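Local structure of extracellular subtilisin-like serine proteinase (Vibrio sp. PA-44, 1SH7) at residues Thr32-Asp37 with Asn90-Arg95. The protein probably cuts proteins internally as a calcium-binding, cold-adapted serine endopeptidase of the subtilase family, this chain being its catalytic domain. Residues are numbered along the deposited sequence; the frame is centred on the assembly and turned at random.
Sequences TAYVID and NIVGVR
Y34 and V92 rise together from neighbouring strands on the same face of the sheet, and V92 CB sits 3.7 Å from Y34 CD1. V94 CG2 comes to the ring's edge. With CG beside its own backbone N (chi1 -68°), Y34 swings its ring back toward T32, and there V92 CG2 meets T32 CG2 at 3.6 Å. On the other face the packing is thinner: I91 CD1 reaches A33 CB at 4.1 Å, and V35 CG2 touches I91 CG2, while G93 brings no side chain opposite V35. Between the faces, five backbone bonds tie the parallel pair in register. V35 N to V92 O, 2.9 Å, is almost straight at 177°; the last, D37 N to V94 O, is 3.1 Å. That bond lies at the strand end that carries D37, the predicted charge-relay aspartate, next to H70. The stretched-out side chain of R95 reaches D56, a calcium ligand, with a hydrogen bond from NH2, and the same nitrogen makes a salt bridge with D59. In the parallel subtilase sheet, strand 90-95 lies between 51-56 and 32-37, with 123-127 on the far side of 32-37. Helix 70-79 covers the A33 and V35 face, and helix 105-118 packs W114 and V115 against Y34.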
loop_
_atom_site.group_PDB
_atom_site.type_symbol
_atom_site.label_atom_id
_atom_site.label_comp_id
_atom_site.label_asym_id
_atom_site.label_seq_id
_atom_site.Cartn_x
_atom_site.Cartn_y
_atom_site.Cartn_z
ATOM N N THR A 32 -9.334 -1.197 -9.209
ATOM C CA THR A 32 -8.241 -2.084 -9.528
ATOM C C THR A 32 -6.990 -1.558 -8.820
ATOM O O THR A 32 -6.700 -0.368 -8.891
ATOM C CB THR A 32 -8.056 -2.148 -11.042
ATOM O OG1 THR A 32 -9.236 -2.687 -11.688
ATOM C CG2 THR A 32 -6.938 -3.115 -11.442
ATOM N N ALA A 33 -6.280 -2.456 -8.145
ATOM C CA ALA A 33 -5.013 -2.136 -7.498
ATOM C C ALA A 33 -3.915 -2.791 -8.294
ATOM O O ALA A 33 -3.964 -4.007 -8.493
ATOM C CB ALA A 33 -4.984 -2.646 -6.072
ATOM N N TYR A 34 -2.934 -1.977 -8.708
ATOM C CA TYR A 34 -1.779 -2.431 -9.464
ATOM C C TYR A 34 -0.624 -2.624 -8.491
ATOM O O TYR A 34 -0.190 -1.666 -7.858
ATOM C CB TYR A 34 -1.433 -1.415 -10.554
ATOM C CG TYR A 34 -2.484 -1.365 -11.606
ATOM C CD1 TYR A 34 -2.433 -2.222 -12.718
ATOM C CD2 TYR A 34 -3.565 -0.523 -11.475
ATOM C CE1 TYR A 34 -3.438 -2.213 -13.665
ATOM C CE2 TYR A 34 -4.594 -0.510 -12.427
ATOM C CZ TYR A 34 -4.517 -1.367 -13.513
ATOM O OH TYR A 34 -5.524 -1.359 -14.455
ATOM N N VAL A 35 -0.158 -3.865 -8.357
ATOM C CA VAL A 35 0.850 -4.221 -7.369
ATOM C C VAL A 35 2.184 -4.346 -8.055
ATOM O O VAL A 35 2.403 -5.290 -8.823
ATOM C CB VAL A 35 0.431 -5.504 -6.648
ATOM C CG1 VAL A 35 1.459 -5.934 -5.636
ATOM C CG2 VAL A 35 -0.944 -5.299 -6.041
ATOM N N ILE A 36 3.045 -3.341 -7.844
ATOM C CA ILE A 36 4.325 -3.237 -8.537
ATOM C C ILE A 36 5.340 -3.827 -7.572
ATOM O O ILE A 36 5.717 -3.213 -6.596
ATOM C CB ILE A 36 4.646 -1.764 -8.907
ATOM C CG1 ILE A 36 3.538 -1.182 -9.823
ATOM C CG2 ILE A 36 6.019 -1.646 -9.546
ATOM C CD1 ILE A 36 3.601 0.347 -10.021
ATOM N N ASP A 37 5.757 -5.045 -7.843
ATOM C CA ASP A 37 6.444 -5.824 -6.828
ATOM C C ASP A 37 7.090 -7.081 -7.442
ATOM O O ASP A 37 7.504 -7.046 -8.602
ATOM C CB ASP A 37 5.442 -6.174 -5.720
ATOM C CG ASP A 37 6.069 -6.218 -4.360
ATOM O OD1 ASP A 37 6.947 -7.088 -4.150
ATOM O OD2 ASP A 37 5.689 -5.482 -3.421
ATOM N N ASN A 90 -10.150 -5.609 -7.481
ATOM C CA ASN A 90 -9.385 -6.287 -8.507
ATOM C C ASN A 90 -7.900 -6.066 -8.285
ATOM O O ASN A 90 -7.467 -4.960 -7.927
ATOM C CB ASN A 90 -9.814 -5.789 -9.891
ATOM C CG ASN A 90 -11.270 -6.060 -10.165
ATOM O OD1 ASN A 90 -11.652 -7.214 -10.280
ATOM N ND2 ASN A 90 -12.109 -4.988 -10.234
ATOM N N ILE A 91 -7.107 -7.116 -8.505
ATOM C CA ILE A 91 -5.662 -7.058 -8.336
ATOM C C ILE A 91 -5.003 -7.349 -9.682
ATOM O O ILE A 91 -5.407 -8.312 -10.345
ATOM C CB ILE A 91 -5.203 -8.117 -7.290
ATOM C CG1 ILE A 91 -5.794 -7.822 -5.880
ATOM C CG2 ILE A 91 -3.698 -8.233 -7.286
ATOM C CD1 ILE A 91 -5.138 -6.613 -5.142
ATOM N N VAL A 92 -3.987 -6.558 -10.047
ATOM C CA VAL A 92 -3.176 -6.782 -11.226
ATOM C C VAL A 92 -1.712 -6.828 -10.832
ATOM O O VAL A 92 -1.210 -5.880 -10.185
ATOM C CB VAL A 92 -3.447 -5.712 -12.325
ATOM C CG1 VAL A 92 -2.540 -5.950 -13.525
ATOM C CG2 VAL A 92 -4.909 -5.748 -12.760
ATOM N N GLY A 93 -1.019 -7.917 -11.214
ATOM C CA GLY A 93 0.411 -8.096 -10.928
ATOM C C GLY A 93 1.302 -7.377 -11.923
ATOM O O GLY A 93 1.148 -7.551 -13.126
ATOM N N VAL A 94 2.204 -6.531 -11.435
ATOM C CA VAL A 94 3.206 -5.861 -12.285
ATOM C C VAL A 94 4.575 -6.227 -11.741
ATOM O O VAL A 94 5.085 -5.629 -10.795
ATOM C CB VAL A 94 3.000 -4.331 -12.328
ATOM C CG1 VAL A 94 3.949 -3.669 -13.317
ATOM C CG2 VAL A 94 1.555 -4.005 -12.693
ATOM N N ARG A 95 5.125 -7.295 -12.271
ATOM C CA ARG A 95 6.338 -7.855 -11.724
ATOM C C ARG A 95 7.600 -7.104 -12.187
ATOM O O ARG A 95 7.993 -7.171 -13.366
ATOM C CB ARG A 95 6.413 -9.341 -12.045
ATOM C CG ARG A 95 7.684 -10.030 -11.520
ATOM C CD ARG A 95 7.629 -11.526 -11.695
ATOM N NE ARG A 95 8.763 -12.157 -11.031
ATOM C CZ ARG A 95 9.809 -12.727 -11.611
ATOM N NH1 ARG A 95 10.759 -13.230 -10.842
ATOM N NH2 ARG A 95 9.919 -12.867 -12.911
#